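PDB 3S99: purine-binding protein BAB2_0673 from Brucella melitensis biovar Abortus, which binds adenine and probably other purines such as guanine, and may be part of an ABC-type system that takes up adenine and similar ligands. Local coordinates for residues L89-S94 with G256-D261; F113-G118 with D123-Y128; V141-M146 with V209-Q214. All coordinates share one frame; numbering follows the deposited sequence.

Interaction 1 (L89-S94 with G256-D261); sequences LIFTTS and GPYYID. With ADE (adenine), chain T.
Y258 is the first residue of the helix to reach the strand, and it does so lightly: its CE2 lies 4.5 Å from F91 CE1, near the plane of the F91 ring and at its edge. Its hydroxyl is hydrogen-bonded to E114 OE1, on the adjoining strand 112-116. Y259 carries most of the contact. Its CD1 comes to 3.3 Å from F91 CE1, and the two ring centroids are only 4.3 Å apart, yet the planes meet at 45°, which fits neither a stack nor an edge-to-face pair. Y259 CG sits above one face of F91, displaced toward the rim, as the two side chains slide past each other in opposite directions. A chi1 of -67°, with CG anti to the carbonyl carbon, sets the F91 ring out toward the helix for this overlap. F91 also meets F31 with nearly parallel planes, so aromatic contacts run on from the helix into the sheet. This is helix-on-sheet packing in one lobe of a type I periplasmic binding protein fold, with helix 256-268 lying against the parallel sheet that contains strand 89-92. At its far end the Y259 hydroxyl stands 3.9 Å from T93 CG2 and is hydrogen-bonded to Y128 OH and H46 ND1, while T93 OG1 bonds to I32 O and T93 O to NE1 of W42, an adenine-binding residue. The next residue, S94, enters the pocket, its OG 2.8 Å from adenine N3.

Interaction 2 (F113-G118 with D123-Y128); sequences FEHATG and DNMSAY. With ADE (adenine), chain T.
The ring of Y128 lies flat over the backbone of A116, whose CA is 3.7 Å from the ring centroid and 14° off the ring normal, a CH-pi contact over the face. A116 CB adds a second touch, 3.5 Å from Y128 CZ. A chi1 of 67°, with CG between the backbone N and the carbonyl carbon, is what swings this ring across the neighbouring strand. Parallel pairing sets the rest: F113, E114, H115 and A116 stand beside M125, S126, A127 and Y128, and five backbone hydrogen bonds run alternately from one strand to the other. The last, T117 N to Y128 O, is short at 2.6 Å, and its donor sits 43° above the carbonyl plane. On the Y128 side of the sheet, E114 bends at chi2 so that OE1, the partner of Y258 OH, comes 3.5 Å from S126 CB; its OE2 forms a salt bridge with R262. On the other side the extended M125 chain brings CE to 3.7 Å from H115 CB, and F113 runs alongside N124, whose ND2 is held by A105 O and V111 O. Where strand 113-116 ends, T117 turns to the ligand: OG1 bonds to A116 O and lies 3.2 Å from adenine C8, so the loop just after this strand lines the pocket. Strand 89-92 flanks the pair next to 112-116 and strand 275-278 flanks it next to 125-130; helix 98-105 packs on the F113, H115 and M125 face, and helix 256-268 covers the E114 and Y128 face.

Interaction 3 (V141-M146 with V209-Q214); sequences VIAAKM and VDIITQ
The backbones approach most closely at A143 and I211, whose CA atoms are 6.8 Å apart, a spacing consistent with the small side chain of A143. I211 supplies the strand's share of the contact and divides it between two methyl groups. CG2, anti to the backbone N, lies 4.3 Å from A143 CB. CD1, carried on CG1 along the other branch (chi1 -60°), lies 4.1 Å from M146 CB. A143 and M146 are three residues apart and so fall on one side of the helix, where I211 touches both CB atoms. M146 takes part through its CB alone: with CG anti to the carbonyl carbon (chi1 -63°), the chain leads away from I211 beyond CB, and it also touches K231 and P294. The contact is therefore wholly apolar and modest in size, burying 123 Å². The D210 carboxylate is hydrogen-bonded to S147 OG and K149 N, tying the residue before I211 to the chain just beyond the helix. Strand 211-214 lies between 151-156 and 231-236 in the mixed sheet, and helix 132-146 covers it, the helix-on-sheet packing of the alpha/beta lobes of type I periplasmic binding proteins, here away from the adenine pocket.

From the N terminus, strand 89-92 comes first among the segments, and its contact with helix 256-268 is completed far along the chain, so interaction 1 closes the longest loop, and both other contacts fall within it. Interaction 2 closes a tight connection between successive strands. Helix 132-146 then follows strand 125-130 into the other lobe, where interaction 3 joins it to strand 211-214; interactions 2 and 3 thus come in series, without crossing. Interactions 1 and 2 share one parallel sheet, touch directly through neighbouring side chains, and both reach adenine. Interaction 3, its centre about 32 Å from that of interaction 1, belongs to the mixed sheet on the opposite side of the chain's centre.

Interaction 1 (L89-S94 with G256-D261)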
ATOM      1  N   LEU A  89     -10.072  -3.954 -21.092  1.00 16.64           N
ATOM      2  CA  LEU A  89      -9.660  -4.249 -19.729  1.00 15.59           C
ATOM      3  C   LEU A  89      -9.158  -2.943 -19.133  1.00 14.45           C
ATOM      4  O   LEU A  89      -8.287  -2.287 -19.709  1.00 14.10           O
ATOM      5  CB  LEU A  89      -8.556  -5.273 -19.732  1.00 16.21           C
ATOM      6  CG  LEU A  89      -7.925  -5.663 -18.397  1.00 15.81           C
ATOM      7  CD1 LEU A  89      -8.944  -6.330 -17.436  1.00 12.38           C
ATOM      8  CD2 LEU A  89      -6.743  -6.584 -18.665  1.00 14.14           C
ATOM      9  N   ILE A  90      -9.742  -2.535 -18.015  1.00 14.42           N
ATOM     10  CA  ILE A  90      -9.413  -1.244 -17.396  1.00 14.25           C
ATOM     11  C   ILE A  90      -9.082  -1.430 -15.914  1.00 14.44           C
ATOM     12  O   ILE A  90      -9.919  -1.968 -15.152  1.00 14.76           O
ATOM     13  CB  ILE A  90     -10.586  -0.283 -17.502  1.00 14.37           C
ATOM     14  CG1 ILE A  90     -10.935  -0.005 -18.969  1.00 14.14           C
ATOM     15  CG2 ILE A  90     -10.294   1.075 -16.727  1.00 10.86           C
ATOM     16  CD1 ILE A  90     -12.107   0.977 -19.114  1.00 14.78           C
ATOM     17  N   PHE A  91      -7.884  -0.993 -15.516  1.00 14.11           N
ATOM     18  CA  PHE A  91      -7.420  -1.065 -14.130  1.00 12.92           C
ATOM     19  C   PHE A  91      -7.593   0.304 -13.485  1.00 13.56           C
ATOM     20  O   PHE A  91      -7.068   1.311 -13.989  1.00 14.10           O
ATOM     21  CB  PHE A  91      -5.949  -1.466 -14.068  1.00 13.79           C
ATOM     22  CG  PHE A  91      -5.675  -2.875 -14.520  1.00 12.61           C
ATOM     23  CD1 PHE A  91      -5.675  -3.927 -13.592  1.00 14.98           C
ATOM     24  CD2 PHE A  91      -5.400  -3.159 -15.832  1.00 15.06           C
ATOM     25  CE1 PHE A  91      -5.444  -5.221 -13.996  1.00 15.64           C
ATOM     26  CE2 PHE A  91      -5.133  -4.464 -16.234  1.00 15.67           C
ATOM     27  CZ  PHE A  91      -5.156  -5.492 -15.305  1.00 15.37           C
ATOM     28  N   THR A  92      -8.346   0.349 -12.392  1.00 13.77           N
ATOM     29  CA  THR A  92      -8.587   1.569 -11.625  1.00 12.99           C
ATOM     30  C   THR A  92      -7.773   1.458 -10.342  1.00 12.29           C
ATOM     31  O   THR A  92      -8.009   0.579  -9.523  1.00 12.20           O
ATOM     32  CB  THR A  92     -10.088   1.856 -11.441  1.00 13.11           C
ATOM     33  OG1 THR A  92     -10.744   0.754 -10.823  1.00 13.24           O
ATOM     34  CG2 THR A  92     -10.737   2.143 -12.823  1.00 11.47           C
ATOM     35  N   THR A  93      -6.716   2.271 -10.246  1.00 12.52           N
ATOM     36  CA  THR A  93      -5.596   1.939  -9.332  1.00 12.51           C
ATOM     37  C   THR A  93      -5.573   2.663  -7.991  1.00 13.45           C
ATOM     38  O   THR A  93      -4.521   2.819  -7.365  1.00 15.44           O
ATOM     39  CB  THR A  93      -4.225   2.081 -10.044  1.00 12.83           C
ATOM     40  OG1 THR A  93      -3.991   3.456 -10.382  1.00 14.29           O
ATOM     41  CG2 THR A  93      -4.161   1.219 -11.339  1.00 11.49           C
ATOM     42  N   SER A  94      -6.731   3.024  -7.485  1.00 14.41           N
ATOM     43  CA  SER A  94      -6.834   3.675  -6.191  1.00 15.23           C
ATOM     44  C   SER A  94      -8.160   3.344  -5.538  1.00 15.47           C
ATOM     45  O   SER A  94      -9.163   3.198  -6.210  1.00 16.13           O
ATOM     46  CB  SER A  94      -6.700   5.193  -6.348  1.00 16.38           C
ATOM     47  OG  SER A  94      -6.719   5.845  -5.088  1.00 17.03           O
ATOM     48  N   GLY A 256       2.867  -6.464 -11.388  1.00 17.04           N
ATOM     49  CA  GLY A 256       3.120  -6.891 -12.775  1.00 17.30           C
ATOM     50  C   GLY A 256       2.628  -8.279 -13.140  1.00 17.22           C
ATOM     51  O   GLY A 256       1.936  -8.440 -14.136  1.00 18.06           O
ATOM     52  N   PRO A 257       2.993  -9.289 -12.343  1.00 17.51           N
ATOM     53  CA  PRO A 257       2.503 -10.633 -12.651  1.00 17.79           C
ATOM     54  C   PRO A 257       0.986 -10.722 -12.655  1.00 17.06           C
ATOM     55  O   PRO A 257       0.417 -11.397 -13.500  1.00 18.52           O
ATOM     56  CB  PRO A 257       3.134 -11.495 -11.543  1.00 18.22           C
ATOM     57  CG  PRO A 257       4.480 -10.738 -11.227  1.00 18.86           C
ATOM     58  CD  PRO A 257       4.044  -9.285 -11.298  1.00 17.43           C
ATOM     59  N   TYR A 258       0.328  -9.996 -11.757  1.00 15.99           N
ATOM     60  CA  TYR A 258      -1.128  -9.983 -11.699  1.00 15.31           C
ATOM     61  C   TYR A 258      -1.709  -9.346 -12.964  1.00 14.82           C
ATOM     62  O   TYR A 258      -2.619  -9.897 -13.607  1.00 15.33           O
ATOM     63  CB  TYR A 258      -1.614  -9.235 -10.431  1.00 14.96           C
ATOM     64  CG  TYR A 258      -3.132  -9.222 -10.333  1.00 14.29           C
ATOM     65  CD1 TYR A 258      -3.822 -10.381  -9.986  1.00 16.76           C
ATOM     66  CD2 TYR A 258      -3.867  -8.091 -10.627  1.00 16.03           C
ATOM     67  CE1 TYR A 258      -5.200 -10.422  -9.935  1.00 17.31           C
ATOM     68  CE2 TYR A 258      -5.283  -8.115 -10.571  1.00 14.67           C
ATOM     69  CZ  TYR A 258      -5.934  -9.293 -10.237  1.00 14.65           C
ATOM     70  OH  TYR A 258      -7.297  -9.379 -10.152  1.00 15.02           O
ATOM     71  N   TYR A 259      -1.153  -8.211 -13.366  1.00 14.38           N
ATOM     72  CA  TYR A 259      -1.634  -7.523 -14.571  1.00 14.14           C
ATOM     73  C   TYR A 259      -1.450  -8.395 -15.815  1.00 15.02           C
ATOM     74  O   TYR A 259      -2.306  -8.460 -16.674  1.00 14.61           O
ATOM     75  CB  TYR A 259      -0.911  -6.181 -14.742  1.00 14.20           C
ATOM     76  CG  TYR A 259      -1.297  -5.125 -13.703  1.00 14.54           C
ATOM     77  CD1 TYR A 259      -2.330  -5.349 -12.783  1.00 13.66           C
ATOM     78  CD2 TYR A 259      -0.653  -3.896 -13.666  1.00 15.99           C
ATOM     79  CE1 TYR A 259      -2.690  -4.395 -11.858  1.00 14.13           C
ATOM     80  CE2 TYR A 259      -1.026  -2.910 -12.728  1.00 14.04           C
ATOM     81  CZ  TYR A 259      -2.040  -3.171 -11.844  1.00 14.94           C
ATOM     82  OH  TYR A 259      -2.417  -2.232 -10.937  1.00 13.05           O
ATOM     83  N   ILE A 260      -0.320  -9.070 -15.907  1.00 16.80           N
ATOM     84  CA  ILE A 260      -0.078  -9.960 -17.037  1.00 17.44           C
ATOM     85  C   ILE A 260      -1.109 -11.105 -17.021  1.00 18.38           C
ATOM     86  O   ILE A 260      -1.715 -11.389 -18.044  1.00 19.48           O
ATOM     87  CB  ILE A 260       1.371 -10.471 -17.016  1.00 18.12           C
ATOM     88  CG1 ILE A 260       2.332  -9.318 -17.364  1.00 19.65           C
ATOM     89  CG2 ILE A 260       1.557 -11.671 -18.005  1.00 19.30           C
ATOM     90  CD1 ILE A 260       3.757  -9.502 -16.896  1.00 20.09           C
ATOM     91  N   ASP A 261      -1.320 -11.736 -15.867  1.00 19.35           N
ATOM     92  CA  ASP A 261      -2.257 -12.876 -15.777  1.00 20.70           C
ATOM     93  C   ASP A 261      -3.679 -12.486 -16.234  1.00 19.27           C
ATOM     94  O   ASP A 261      -4.281 -13.165 -17.049  1.00 20.06           O
ATOM     95  CB  ASP A 261      -2.286 -13.446 -14.352  1.00 21.75           C
ATOM     96  CG  ASP A 261      -3.308 -14.580 -14.194  1.00 27.19           C
ATOM     97  OD1 ASP A 261      -3.110 -15.631 -14.814  1.00 32.50           O
ATOM     98  OD2 ASP A 261      -4.325 -14.393 -13.478  1.00 33.88           O
TER
HETATM   99  N9  ADE T 400      -5.669   3.240  -2.839  1.00 15.21           N
HETATM  100  C8  ADE T 400      -5.398   2.281  -1.888  1.00 17.36           C
HETATM  101  N7  ADE T 400      -4.219   2.384  -1.322  1.00 17.16           N
HETATM  102  C5  ADE T 400      -3.726   3.514  -1.985  1.00 17.93           C
HETATM  103  C6  ADE T 400      -2.521   4.142  -1.832  1.00 19.18           C
HETATM  104  N6  ADE T 400      -1.665   3.603  -0.951  1.00 15.52           N
HETATM  105  N1  ADE T 400      -2.264   5.244  -2.608  1.00 18.08           N
HETATM  106  C2  ADE T 400      -3.209   5.670  -3.465  1.00 19.72           C
HETATM  107  N3  ADE T 400      -4.412   5.146  -3.697  1.00 18.95           N
HETATM  108  C4  ADE T 400      -4.585   4.062  -2.906  1.00 16.70           C

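Interaction 2 (F113-G118 with D123-Y128)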
ATOM      1  N   PHE A 113     -13.276  -4.769 -15.757  1.00 14.72           N
ATOM      2  CA  PHE A 113     -12.764  -3.742 -14.858  1.00 13.45           C
ATOM      3  C   PHE A 113     -12.019  -4.412 -13.707  1.00 12.94           C
ATOM      4  O   PHE A 113     -12.444  -5.436 -13.242  1.00 12.73           O
ATOM      5  CB  PHE A 113     -13.909  -2.909 -14.317  1.00 13.48           C
ATOM      6  CG  PHE A 113     -14.572  -2.065 -15.367  1.00 14.96           C
ATOM      7  CD1 PHE A 113     -14.121  -0.765 -15.641  1.00 13.19           C
ATOM      8  CD2 PHE A 113     -15.603  -2.578 -16.121  1.00 13.61           C
ATOM      9  CE1 PHE A 113     -14.744   0.005 -16.614  1.00 12.41           C
ATOM     10  CE2 PHE A 113     -16.218  -1.806 -17.084  1.00 11.75           C
ATOM     11  CZ  PHE A 113     -15.768  -0.520 -17.342  1.00 13.06           C
ATOM     12  N   GLU A 114     -10.907  -3.836 -13.279  1.00 13.09           N
ATOM     13  CA  GLU A 114     -10.076  -4.397 -12.188  1.00 12.79           C
ATOM     14  C   GLU A 114      -9.808  -3.226 -11.253  1.00 13.21           C
ATOM     15  O   GLU A 114      -9.156  -2.249 -11.656  1.00 14.20           O
ATOM     16  CB  GLU A 114      -8.761  -4.910 -12.729  1.00 12.60           C
ATOM     17  CG  GLU A 114      -8.822  -6.168 -13.585  1.00 13.89           C
ATOM     18  CD  GLU A 114      -8.832  -7.453 -12.756  1.00 14.71           C
ATOM     19  OE1 GLU A 114      -8.447  -7.418 -11.565  1.00 15.88           O
ATOM     20  OE2 GLU A 114      -9.216  -8.503 -13.312  1.00 15.89           O
ATOM     21  N   HIS A 115     -10.383  -3.259 -10.056  1.00 14.01           N
ATOM     22  CA  HIS A 115     -10.243  -2.183  -9.116  1.00 13.97           C
ATOM     23  C   HIS A 115      -9.239  -2.551  -7.989  1.00 15.01           C
ATOM     24  O   HIS A 115      -9.350  -3.602  -7.336  1.00 15.97           O
ATOM     25  CB  HIS A 115     -11.574  -1.816  -8.473  1.00 14.68           C
ATOM     26  CG  HIS A 115     -11.411  -0.777  -7.416  1.00 14.43           C
ATOM     27  ND1 HIS A 115     -11.693  -1.007  -6.080  1.00 15.41           N
ATOM     28  CD2 HIS A 115     -10.868   0.463  -7.484  1.00 12.36           C
ATOM     29  CE1 HIS A 115     -11.388   0.080  -5.384  1.00 13.92           C
ATOM     30  NE2 HIS A 115     -10.881   0.983  -6.210  1.00 14.42           N
ATOM     31  N   ALA A 116      -8.304  -1.652  -7.746  1.00 14.67           N
ATOM     32  CA  ALA A 116      -7.241  -1.858  -6.764  1.00 15.62           C
ATOM     33  C   ALA A 116      -7.700  -1.550  -5.346  1.00 15.66           C
ATOM     34  O   ALA A 116      -8.126  -0.450  -5.054  1.00 16.69           O
ATOM     35  CB  ALA A 116      -6.030  -0.971  -7.136  1.00 15.35           C
ATOM     36  N   THR A 117      -7.620  -2.555  -4.475  1.00 16.79           N
ATOM     37  CA  THR A 117      -7.796  -2.435  -3.019  1.00 16.90           C
ATOM     38  C   THR A 117      -9.233  -2.317  -2.557  1.00 16.76           C
ATOM     39  O   THR A 117      -9.466  -2.220  -1.365  1.00 16.23           O
ATOM     40  CB  THR A 117      -6.951  -1.299  -2.345  1.00 16.35           C
ATOM     41  OG1 THR A 117      -7.584  -0.022  -2.524  1.00 19.59           O
ATOM     42  CG2 THR A 117      -5.542  -1.240  -2.925  1.00 18.18           C
ATOM     43  N   GLY A 118     -10.206  -2.299  -3.468  1.00 16.51           N
ATOM     44  CA  GLY A 118     -11.584  -2.256  -3.041  1.00 17.13           C
ATOM     45  C   GLY A 118     -12.087  -3.657  -2.654  1.00 17.49           C
ATOM     46  O   GLY A 118     -11.381  -4.624  -2.854  1.00 18.89           O
ATOM     47  N   ASP A 123     -20.343  -8.692 -12.132  1.00 17.22           N
ATOM     48  CA  ASP A 123     -20.102  -9.725 -13.156  1.00 17.29           C
ATOM     49  C   ASP A 123     -18.943  -9.442 -14.122  1.00 16.43           C
ATOM     50  O   ASP A 123     -18.332 -10.379 -14.654  1.00 16.30           O
ATOM     51  CB  ASP A 123     -21.382 -10.089 -13.911  1.00 18.82           C
ATOM     52  CG  ASP A 123     -22.053  -8.882 -14.596  1.00 21.61           C
ATOM     53  OD1 ASP A 123     -21.334  -8.040 -15.126  1.00 23.76           O
ATOM     54  OD2 ASP A 123     -23.316  -8.763 -14.588  1.00 25.98           O
ATOM     55  N   ASN A 124     -18.659  -8.155 -14.354  1.00 16.02           N
ATOM     56  CA  ASN A 124     -17.526  -7.704 -15.164  1.00 16.36           C
ATOM     57  C   ASN A 124     -16.506  -6.805 -14.411  1.00 15.84           C
ATOM     58  O   ASN A 124     -15.854  -5.953 -15.035  1.00 15.85           O
ATOM     59  CB  ASN A 124     -18.032  -6.951 -16.399  1.00 16.38           C
ATOM     60  CG  ASN A 124     -18.700  -5.613 -16.057  1.00 16.56           C
ATOM     61  OD1 ASN A 124     -19.215  -5.417 -14.953  1.00 15.57           O
ATOM     62  ND2 ASN A 124     -18.705  -4.689 -17.033  1.00 14.25           N
ATOM     63  N   MET A 125     -16.396  -6.979 -13.097  1.00 15.38           N
ATOM     64  CA  MET A 125     -15.490  -6.183 -12.242  1.00 14.03           C
ATOM     65  C   MET A 125     -14.869  -7.089 -11.160  1.00 14.30           C
ATOM     66  O   MET A 125     -15.596  -7.691 -10.389  1.00 14.55           O
ATOM     67  CB  MET A 125     -16.259  -5.072 -11.519  1.00 14.88           C
ATOM     68  CG  MET A 125     -15.394  -4.134 -10.690  1.00 11.67           C
ATOM     69  SD  MET A 125     -16.434  -3.018  -9.725  1.00 15.69           S
ATOM     70  CE  MET A 125     -15.211  -2.397  -8.556  1.00 12.18           C
ATOM     71  N   SER A 126     -13.539  -7.125 -11.128  1.00 13.71           N
ATOM     72  CA  SER A 126     -12.747  -7.776 -10.124  1.00 12.56           C
ATOM     73  C   SER A 126     -12.164  -6.727  -9.184  1.00 12.89           C
ATOM     74  O   SER A 126     -12.083  -5.533  -9.509  1.00 13.90           O
ATOM     75  CB  SER A 126     -11.617  -8.599 -10.771  1.00 12.76           C
ATOM     76  OG  SER A 126     -12.137  -9.708 -11.475  1.00 12.05           O
ATOM     77  N   ALA A 127     -11.751  -7.198  -8.022  1.00 12.59           N
ATOM     78  CA  ALA A 127     -11.170  -6.386  -6.981  1.00 12.87           C
ATOM     79  C   ALA A 127      -9.895  -7.053  -6.565  1.00 12.66           C
ATOM     80  O   ALA A 127      -9.869  -8.222  -6.158  1.00 14.44           O
ATOM     81  CB  ALA A 127     -12.122  -6.254  -5.745  1.00 11.86           C
ATOM     82  N   TYR A 128      -8.829  -6.285  -6.584  1.00 13.53           N
ATOM     83  CA  TYR A 128      -7.553  -6.818  -6.228  1.00 13.27           C
ATOM     84  C   TYR A 128      -6.922  -5.997  -5.129  1.00 14.03           C
ATOM     85  O   TYR A 128      -6.621  -4.809  -5.294  1.00 14.15           O
ATOM     86  CB  TYR A 128      -6.691  -7.001  -7.483  1.00 13.30           C
ATOM     87  CG  TYR A 128      -6.255  -5.712  -8.214  1.00 12.62           C
ATOM     88  CD1 TYR A 128      -7.100  -5.070  -9.105  1.00 11.98           C
ATOM     89  CD2 TYR A 128      -4.993  -5.161  -8.003  1.00 10.46           C
ATOM     90  CE1 TYR A 128      -6.697  -3.915  -9.769  1.00 10.51           C
ATOM     91  CE2 TYR A 128      -4.593  -4.016  -8.645  1.00 11.72           C
ATOM     92  CZ  TYR A 128      -5.445  -3.401  -9.549  1.00 10.74           C
ATOM     93  OH  TYR A 128      -5.045  -2.267 -10.215  1.00 14.34           O
TER
HETATM   94  N9  ADE T 400      -5.669   3.240  -2.839  1.00 15.21           N
HETATM   95  C8  ADE T 400      -5.398   2.281  -1.888  1.00 17.36           C
HETATM   96  N7  ADE T 400      -4.219   2.384  -1.322  1.00 17.16           N
HETATM   97  C5  ADE T 400      -3.726   3.514  -1.985  1.00 17.93           C
HETATM   98  C6  ADE T 400      -2.521   4.142  -1.832  1.00 19.18           C
HETATM   99  N6  ADE T 400      -1.665   3.603  -0.951  1.00 15.52           N
HETATM  100  N1  ADE T 400      -2.264   5.244  -2.608  1.00 18.08           N
HETATM  101  C2  ADE T 400      -3.209   5.670  -3.465  1.00 19.72           C
HETATM  102  N3  ADE T 400      -4.412   5.146  -3.697  1.00 18.95           N
HETATM  103  C4  ADE T 400      -4.585   4.062  -2.906  1.00 16.70           C

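Interaction 3 (V141-M146 with V209-Q214)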
ATOM      1  N   VAL A 141       9.170  -3.906  13.320  1.00 15.75           N
ATOM      2  CA  VAL A 141      10.255  -4.646  13.970  1.00 16.12           C
ATOM      3  C   VAL A 141      11.569  -3.881  13.772  1.00 17.29           C
ATOM      4  O   VAL A 141      12.319  -3.654  14.722  1.00 17.89           O
ATOM      5  CB  VAL A 141      10.365  -6.072  13.424  1.00 16.07           C
ATOM      6  CG1 VAL A 141      11.634  -6.750  13.953  1.00 15.02           C
ATOM      7  CG2 VAL A 141       9.102  -6.884  13.803  1.00 14.31           C
ATOM      8  N   ILE A 142      11.840  -3.484  12.535  1.00 18.25           N
ATOM      9  CA  ILE A 142      13.085  -2.783  12.209  1.00 18.57           C
ATOM     10  C   ILE A 142      13.133  -1.459  12.951  1.00 19.03           C
ATOM     11  O   ILE A 142      14.157  -1.116  13.536  1.00 19.33           O
ATOM     12  CB  ILE A 142      13.238  -2.522  10.678  1.00 18.60           C
ATOM     13  CG1 ILE A 142      13.382  -3.861   9.901  1.00 20.17           C
ATOM     14  CG2 ILE A 142      14.432  -1.647  10.416  1.00 18.36           C
ATOM     15  CD1 ILE A 142      12.987  -3.776   8.397  1.00 16.59           C
ATOM     16  N   ALA A 143      12.025  -0.723  12.925  1.00 18.09           N
ATOM     17  CA  ALA A 143      11.959   0.572  13.554  1.00 18.95           C
ATOM     18  C   ALA A 143      12.287   0.490  15.040  1.00 18.68           C
ATOM     19  O   ALA A 143      13.022   1.321  15.558  1.00 19.69           O
ATOM     20  CB  ALA A 143      10.594   1.216  13.347  1.00 18.21           C
ATOM     21  N   ALA A 144      11.740  -0.507  15.717  1.00 17.87           N
ATOM     22  CA  ALA A 144      11.998  -0.693  17.149  1.00 17.82           C
ATOM     23  C   ALA A 144      13.447  -1.091  17.460  1.00 18.14           C
ATOM     24  O   ALA A 144      13.978  -0.707  18.500  1.00 17.38           O
ATOM     25  CB  ALA A 144      11.037  -1.674  17.734  1.00 16.73           C
ATOM     26  N   LYS A 145      14.091  -1.849  16.568  1.00 18.61           N
ATOM     27  CA  LYS A 145      15.528  -2.095  16.699  1.00 19.70           C
ATOM     28  C   LYS A 145      16.369  -0.879  16.397  1.00 20.76           C
ATOM     29  O   LYS A 145      17.385  -0.722  17.040  1.00 22.09           O
ATOM     30  CB  LYS A 145      16.019  -3.256  15.830  1.00 19.65           C
ATOM     31  CG  LYS A 145      15.437  -4.600  16.207  1.00 20.31           C
ATOM     32  CD  LYS A 145      15.897  -5.042  17.575  1.00 22.70           C
ATOM     33  CE  LYS A 145      15.564  -6.504  17.868  1.00 24.24           C
ATOM     34  NZ  LYS A 145      15.813  -6.849  19.316  1.00 23.79           N
ATOM     35  N   MET A 146      15.959  -0.016  15.451  1.00 20.47           N
ATOM     36  CA  MET A 146      16.794   1.094  15.031  1.00 22.02           C
ATOM     37  C   MET A 146      16.623   2.386  15.856  1.00 22.96           C
ATOM     38  O   MET A 146      17.595   3.107  16.116  1.00 24.16           O
ATOM     39  CB  MET A 146      16.557   1.410  13.553  1.00 21.46           C
ATOM     40  CG  MET A 146      16.935   0.260  12.562  1.00 21.63           C
ATOM     41  SD  MET A 146      18.675  -0.224  12.588  1.00 22.97           S
ATOM     42  CE  MET A 146      19.418   1.341  12.089  1.00 22.53           C
ATOM     43  N   VAL A 209      11.170  12.888  16.176  1.00 28.77           N
ATOM     44  CA  VAL A 209      11.099  11.466  15.780  1.00 26.70           C
ATOM     45  C   VAL A 209      12.417  11.088  15.126  1.00 26.37           C
ATOM     46  O   VAL A 209      13.064  11.932  14.538  1.00 25.67           O
ATOM     47  CB  VAL A 209       9.932  11.121  14.813  1.00 25.77           C
ATOM     48  CG1 VAL A 209       8.580  11.637  15.367  1.00 24.98           C
ATOM     49  CG2 VAL A 209      10.206  11.617  13.388  1.00 23.49           C
ATOM     50  N   ASP A 210      12.823   9.828  15.230  1.00 25.91           N
ATOM     51  CA  ASP A 210      14.062   9.439  14.566  1.00 26.06           C
ATOM     52  C   ASP A 210      13.888   8.365  13.484  1.00 24.58           C
ATOM     53  O   ASP A 210      14.872   7.896  12.914  1.00 24.82           O
ATOM     54  CB  ASP A 210      15.163   9.142  15.605  1.00 27.50           C
ATOM     55  CG  ASP A 210      14.825   7.990  16.531  1.00 28.31           C
ATOM     56  OD1 ASP A 210      13.786   7.334  16.333  1.00 26.48           O
ATOM     57  OD2 ASP A 210      15.616   7.738  17.457  1.00 27.99           O
ATOM     58  N   ILE A 211      12.630   8.039  13.160  1.00 23.13           N
ATOM     59  CA  ILE A 211      12.268   7.201  12.012  1.00 21.52           C
ATOM     60  C   ILE A 211      11.068   7.838  11.284  1.00 20.53           C
ATOM     61  O   ILE A 211      10.172   8.365  11.931  1.00 20.64           O
ATOM     62  CB  ILE A 211      11.885   5.733  12.455  1.00 21.23           C
ATOM     63  CG1 ILE A 211      13.056   5.035  13.175  1.00 22.89           C
ATOM     64  CG2 ILE A 211      11.472   4.873  11.243  1.00 19.68           C
ATOM     65  CD1 ILE A 211      14.081   4.379  12.234  1.00 22.86           C
ATOM     66  N   ILE A 212      11.056   7.804   9.952  1.00 19.63           N
ATOM     67  CA  ILE A 212       9.924   8.329   9.148  1.00 18.53           C
ATOM     68  C   ILE A 212       9.318   7.222   8.306  1.00 17.29           C
ATOM     69  O   ILE A 212      10.021   6.397   7.703  1.00 16.18           O
ATOM     70  CB  ILE A 212      10.340   9.489   8.235  1.00 19.32           C
ATOM     71  CG1 ILE A 212      10.618  10.762   9.045  1.00 19.94           C
ATOM     72  CG2 ILE A 212       9.272   9.753   7.168  1.00 19.79           C
ATOM     73  CD1 ILE A 212       9.413  11.326   9.831  1.00 19.49           C
ATOM     74  N   THR A 213       8.005   7.179   8.298  1.00 16.65           N
ATOM     75  CA  THR A 213       7.304   6.260   7.451  1.00 16.48           C
ATOM     76  C   THR A 213       6.000   6.895   7.021  1.00 16.62           C
ATOM     77  O   THR A 213       5.501   7.832   7.681  1.00 17.06           O
ATOM     78  CB  THR A 213       7.011   4.934   8.225  1.00 16.42           C
ATOM     79  OG1 THR A 213       6.591   3.926   7.294  1.00 16.17           O
ATOM     80  CG2 THR A 213       5.952   5.160   9.238  1.00 14.61           C
ATOM     81  N   GLN A 214       5.399   6.344   5.982  1.00 15.96           N
ATOM     82  CA  GLN A 214       4.224   6.994   5.361  1.00 16.73           C
ATOM     83  C   GLN A 214       3.228   6.042   4.731  1.00 15.68           C
ATOM     84  O   GLN A 214       3.579   4.923   4.373  1.00 15.49           O
ATOM     85  CB  GLN A 214       4.672   7.971   4.278  1.00 17.26           C
ATOM     86  CG  GLN A 214       5.100   7.269   2.997  1.00 17.42           C
ATOM     87  CD  GLN A 214       5.822   8.169   2.060  1.00 19.65           C
ATOM     88  OE1 GLN A 214       6.797   8.840   2.447  1.00 21.40           O
ATOM     89  NE2 GLN A 214       5.384   8.181   0.800  1.00 18.39           N
TER